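Bd0816 (Bdellovibrio bacteriovorus HD100, PDB 5CER) probably acts as a serine-type D-Ala-D-Ala carboxypeptidase of the peptidase S13 family, trimming the peptide side chains of peptidoglycan. Local coordinates at residues K290-D303 against G378-L390. The protein carries 2 engineered substitutions. Residues are numbered along the deposited sequence; the frame is centred on the assembly and turned at random.
Sequences KLSDVLSVANKDSD and GPKEIQYTEILAL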
loop_
_atom_site.group_PDB
_atom_site.type_symbol
_atom_site.label_atom_id
_atom_site.label_comp_id
_atom_site.label_asym_id
_atom_site.label_seq_id
_atom_site.Cartn_x
_atom_site.Cartn_y
_atom_site.Cartn_z
ATOM N N LYS A 290 3.916 5.169 18.782
ATOM C CA LYS A 290 3.778 6.347 17.936
ATOM C C LYS A 290 2.984 6.002 16.710
ATOM O O LYS A 290 2.769 4.819 16.390
ATOM C CB LYS A 290 5.185 6.858 17.519
ATOM C CG LYS A 290 5.923 7.551 18.652
ATOM C CD LYS A 290 7.271 8.098 18.212
ATOM C CE LYS A 290 8.327 6.998 18.143
ATOM N NZ LYS A 290 9.681 7.528 17.808
ATOM N N LEU A 291 2.550 7.027 15.995
ATOM C CA LEU A 291 1.755 6.817 14.788
ATOM C C LEU A 291 2.542 6.012 13.713
ATOM O O LEU A 291 1.947 5.261 12.933
ATOM C CB LEU A 291 1.286 8.169 14.237
ATOM C CG LEU A 291 0.165 8.143 13.204
ATOM C CD1 LEU A 291 -1.111 7.545 13.802
ATOM C CD2 LEU A 291 -0.081 9.540 12.686
ATOM N N SER A 292 3.860 6.190 13.688
ATOM C CA SER A 292 4.731 5.488 12.767
ATOM C C SER A 292 4.849 3.991 13.032
ATOM O O SER A 292 5.449 3.290 12.213
ATOM C CB SER A 292 6.128 6.119 12.790
ATOM O OG SER A 292 6.586 6.267 14.104
ATOM N N ASP A 293 4.355 3.516 14.162
ATOM C CA ASP A 293 4.306 2.090 14.421
ATOM C C ASP A 293 3.182 1.357 13.722
ATOM O O ASP A 293 3.181 0.122 13.686
ATOM C CB ASP A 293 4.233 1.823 15.938
ATOM C CG ASP A 293 5.509 2.205 16.645
ATOM O OD1 ASP A 293 6.580 1.850 16.146
ATOM O OD2 ASP A 293 5.472 2.894 17.693
ATOM N N VAL A 294 2.197 2.085 13.192
ATOM C CA VAL A 294 1.118 1.483 12.393
ATOM C C VAL A 294 0.934 2.077 10.991
ATOM O O VAL A 294 0.330 1.444 10.151
ATOM C CB VAL A 294 -0.225 1.472 13.180
ATOM C CG1 VAL A 294 -0.087 0.714 14.473
ATOM C CG2 VAL A 294 -0.729 2.869 13.477
ATOM N N LEU A 295 1.377 3.317 10.758
ATOM C CA LEU A 295 1.255 3.929 9.444
ATOM C C LEU A 295 2.632 4.126 8.859
ATOM O O LEU A 295 3.629 4.285 9.580
ATOM C CB LEU A 295 0.525 5.270 9.559
ATOM C CG LEU A 295 -0.893 5.276 10.111
ATOM C CD1 LEU A 295 -1.491 6.658 10.011
ATOM C CD2 LEU A 295 -1.794 4.300 9.401
ATOM N N SER A 296 2.669 4.199 7.555
ATOM C CA SER A 296 3.894 4.309 6.780
ATOM C C SER A 296 4.576 5.659 6.949
ATOM O O SER A 296 3.900 6.654 7.185
ATOM C CB SER A 296 3.595 4.082 5.292
ATOM O OG SER A 296 2.827 2.903 5.097
ATOM N N VAL A 297 5.897 5.670 6.773
ATOM C CA VAL A 297 6.690 6.872 6.842
ATOM C C VAL A 297 7.245 7.169 5.473
ATOM O O VAL A 297 7.901 6.312 4.885
ATOM C CB VAL A 297 7.875 6.706 7.815
ATOM C CG1 VAL A 297 8.703 7.971 7.872
ATOM C CG2 VAL A 297 7.344 6.361 9.207
ATOM N N ALA A 298 6.994 8.382 4.980
ATOM C CA ALA A 298 7.423 8.793 3.652
ATOM C C ALA A 298 8.893 8.518 3.444
ATOM O O ALA A 298 9.724 8.922 4.240
ATOM C CB ALA A 298 7.128 10.253 3.404
ATOM N N ASN A 299 9.193 7.843 2.339
ATOM C CA ASN A 299 10.544 7.524 1.929
ATOM C C ASN A 299 11.210 6.440 2.767
ATOM O O ASN A 299 11.846 5.559 2.190
ATOM C CB ASN A 299 11.428 8.775 1.820
ATOM C CG ASN A 299 12.782 8.496 1.245
ATOM O OD1 ASN A 299 13.790 8.752 1.897
ATOM N ND2 ASN A 299 12.835 7.968 0.037
ATOM N N LYS A 300 11.078 6.494 4.082
ATOM C CA LYS A 300 11.768 5.538 4.941
ATOM C C LYS A 300 11.209 4.120 4.955
ATOM O O LYS A 300 11.983 3.170 5.121
ATOM C CB LYS A 300 11.891 6.094 6.362
ATOM C CG LYS A 300 12.903 7.242 6.468
ATOM C CD LYS A 300 12.889 7.811 7.876
ATOM C CE LYS A 300 13.493 9.193 7.984
ATOM N NZ LYS A 300 14.972 9.080 7.965
ATOM N N ASP A 301 9.910 3.949 4.721
ATOM C CA ASP A 301 9.355 2.592 4.545
ATOM C C ASP A 301 9.361 2.188 3.068
ATOM O O ASP A 301 8.442 2.534 2.312
ATOM C CB ASP A 301 7.958 2.501 5.130
ATOM C CG ASP A 301 7.961 2.482 6.630
ATOM O OD1 ASP A 301 8.801 1.742 7.196
ATOM O OD2 ASP A 301 7.170 3.266 7.247
ATOM N N SER A 302 10.432 1.511 2.661
ATOM C CA SER A 302 10.647 1.112 1.266
ATOM C C SER A 302 9.600 0.239 0.744
ATOM O O SER A 302 9.331 0.264 -0.445
ATOM C CB SER A 302 11.931 0.295 1.076
ATOM O OG SER A 302 13.037 0.867 1.733
ATOM N N ASP A 303 9.074 -0.621 1.586
ATOM C CA ASP A 303 8.070 -1.558 1.131
ATOM C C ASP A 303 6.716 -0.968 1.527
ATOM O O ASP A 303 6.023 -1.472 2.411
ATOM C CB ASP A 303 8.320 -2.944 1.772
ATOM C CG ASP A 303 7.496 -4.080 1.137
ATOM O OD1 ASP A 303 6.652 -3.825 0.267
ATOM O OD2 ASP A 303 7.713 -5.236 1.553
ATOM N N GLY A 378 8.972 24.600 7.043
ATOM C CA GLY A 378 9.771 23.538 6.466
ATOM C C GLY A 378 9.729 22.252 7.258
ATOM O O GLY A 378 9.171 22.194 8.342
ATOM N N PRO A 379 10.327 21.208 6.713
ATOM C CA PRO A 379 10.209 19.910 7.318
ATOM C C PRO A 379 11.100 19.757 8.529
ATOM O O PRO A 379 12.146 20.401 8.619
ATOM C CB PRO A 379 10.665 18.978 6.196
ATOM C CG PRO A 379 11.580 19.789 5.356
ATOM C CD PRO A 379 11.057 21.184 5.433
ATOM N N LYS A 380 10.694 18.899 9.441
ATOM C CA LYS A 380 11.567 18.415 10.493
ATOM C C LYS A 380 11.569 16.896 10.415
ATOM O O LYS A 380 10.528 16.252 10.606
ATOM C CB LYS A 380 11.076 18.869 11.863
ATOM C CG LYS A 380 11.861 18.252 13.006
ATOM C CD LYS A 380 11.512 18.851 14.331
ATOM C CE LYS A 380 12.415 18.311 15.411
ATOM N NZ LYS A 380 12.148 18.957 16.724
ATOM N N GLU A 381 12.723 16.321 10.166
ATOM C CA GLU A 381 12.792 14.893 9.931
ATOM C C GLU A 381 12.380 14.117 11.181
ATOM O O GLU A 381 12.754 14.481 12.291
ATOM C CB GLU A 381 14.208 14.513 9.483
ATOM C CG GLU A 381 14.412 13.032 9.231
ATOM C CD GLU A 381 15.779 12.710 8.663
ATOM O OE1 GLU A 381 16.277 13.505 7.849
ATOM O OE2 GLU A 381 16.349 11.649 9.023
ATOM N N ILE A 382 11.631 13.043 10.974
ATOM C CA ILE A 382 11.063 12.241 12.061
ATOM C C ILE A 382 12.128 11.185 12.621
ATOM O O ILE A 382 12.888 10.578 11.845
ATOM C CB ILE A 382 9.654 11.615 11.608
ATOM C CG1 ILE A 382 8.404 12.663 11.746
ATOM C CG2 ILE A 382 9.393 10.327 12.364
ATOM C CD1 ILE A 382 8.007 13.126 13.161
ATOM N N GLN A 383 12.197 11.002 13.952
ATOM C CA GLN A 383 12.970 9.903 14.586
ATOM C C GLN A 383 12.341 8.541 14.262
ATOM O O GLN A 383 11.330 8.180 14.862
ATOM C CB GLN A 383 12.984 10.041 16.116
ATOM C CG GLN A 383 14.067 10.936 16.741
ATOM C CD GLN A 383 15.210 10.182 17.459
ATOM O OE1 GLN A 383 15.223 8.941 17.639
ATOM N NE2 GLN A 383 16.214 10.962 17.848
ATOM N N TYR A 384 12.885 7.800 13.299
ATOM C CA TYR A 384 12.254 6.550 12.854
ATOM C C TYR A 384 13.230 5.625 12.174
ATOM O O TYR A 384 14.054 6.055 11.364
ATOM C CB TYR A 384 11.063 6.818 11.882
ATOM C CG TYR A 384 10.413 5.557 11.313
ATOM C CD1 TYR A 384 9.569 4.766 12.110
ATOM C CD2 TYR A 384 10.637 5.165 9.976
ATOM C CE1 TYR A 384 8.976 3.617 11.600
ATOM C CE2 TYR A 384 10.041 4.010 9.444
ATOM C CZ TYR A 384 9.218 3.228 10.255
ATOM O OH TYR A 384 8.664 2.087 9.758
ATOM N N THR A 385 13.105 4.349 12.508
ATOM C CA THR A 385 13.825 3.277 11.840
ATOM C C THR A 385 12.846 2.286 11.215
ATOM O O THR A 385 11.905 1.871 11.867
ATOM C CB THR A 385 14.631 2.469 12.892
ATOM O OG1 THR A 385 15.276 3.293 13.888
ATOM C CG2 THR A 385 15.625 1.540 12.232
ATOM N N GLU A 386 13.106 1.937 9.955
ATOM C CA GLU A 386 12.209 1.176 9.157
ATOM C C GLU A 386 11.839 -0.089 9.905
ATOM O O GLU A 386 12.703 -0.862 10.252
ATOM C CB GLU A 386 12.841 0.875 7.795
ATOM C CG GLU A 386 12.007 -0.026 6.889
ATOM C CD GLU A 386 12.504 -0.071 5.459
ATOM O OE1 GLU A 386 13.715 0.061 5.225
ATOM O OE2 GLU A 386 11.674 -0.173 4.543
ATOM N N ILE A 387 10.547 -0.272 10.145
ATOM C CA ILE A 387 10.019 -1.524 10.702
ATOM C C ILE A 387 9.978 -2.566 9.589
ATOM O O ILE A 387 9.462 -2.317 8.520
ATOM C CB ILE A 387 8.598 -1.320 11.277
ATOM C CG1 ILE A 387 8.636 -0.373 12.481
ATOM C CG2 ILE A 387 7.957 -2.653 11.643
ATOM C CD1 ILE A 387 7.322 0.339 12.759
ATOM N N LEU A 388 10.553 -3.725 9.856
ATOM C CA LEU A 388 10.484 -4.820 8.929
ATOM C C LEU A 388 9.241 -5.607 9.407
ATOM O O LEU A 388 9.270 -6.243 10.446
ATOM C CB LEU A 388 11.768 -5.629 8.955
ATOM C CG LEU A 388 11.800 -6.903 8.049
ATOM C CD1 LEU A 388 11.267 -6.686 6.628
ATOM C CD2 LEU A 388 13.191 -7.554 8.013
ATOM N N ALA A 389 8.147 -5.493 8.652
ATOM C CA ALA A 389 6.848 -5.940 9.107
ATOM C C ALA A 389 6.489 -7.393 8.686
ATOM O O ALA A 389 5.725 -7.657 7.763
ATOM C CB ALA A 389 5.789 -4.965 8.652
ATOM N N LEU A 390 7.055 -8.335 9.416
ATOM C CA LEU A 390 6.776 -9.765 9.209
ATOM C C LEU A 390 5.556 -10.196 10.018
ATOM O O LEU A 390 5.282 -9.616 11.057
ATOM C CB LEU A 390 7.988 -10.598 9.601
ATOM C CG LEU A 390 9.238 -10.322 8.751
ATOM C CD1 LEU A 390 10.574 -10.663 9.433
ATOM C CD2 LEU A 390 9.062 -11.156 7.496
HETATM O O HOH W 1 7.783 -0.701 7.239
HETATM O O HOH W 2 8.758 -0.961 4.705
#
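At the outer strand 296-297 of the six-stranded antiparallel sheet, Y384, in the irregular connection 378-390 that follows helix 356-375, lays its ring over V297. V297 CG2 sits 3.5 Å from the ring centroid and 10° off the normal, a CH-pi contact over one face, while K300 CB and D301 OD1 lie at the ring edge, near its plane. With CG of Y384 anti to the backbone N (chi1 176°), the ring extends to D301. Y384 OH donates to the syn lone pair of D301 OD1 at 2.6 Å, the carboxylate standing nearly perpendicular to the ring. The same hydroxyl accepts from I387 N at 3.0 Å, nearly straight at 173°, and also bonds K208 of helix 203-213. D301 is fixed in turn, since OD2 accepts from V297 N at 2.8 Å and forms a salt bridge with K208; that lysine would probably offset the buried negative charge. A water bridges D301 OD1 and I387 O. S302 N donates to E386 OE2 at 2.8 Å, arriving from above the carboxylate plane. K300 runs past the ring, bending at its last torsion, to a salt bridge from NZ to E381 OE2 (3.1 Å). I387 CD1 rests 3.5 Å from S292 O. The geometry is that of an extended connection clamped across a sheet-edge strand by a tyrosine-aspartate-lysine network, here within a penicillin-binding-protein-type fold of the beta-lactamase clan.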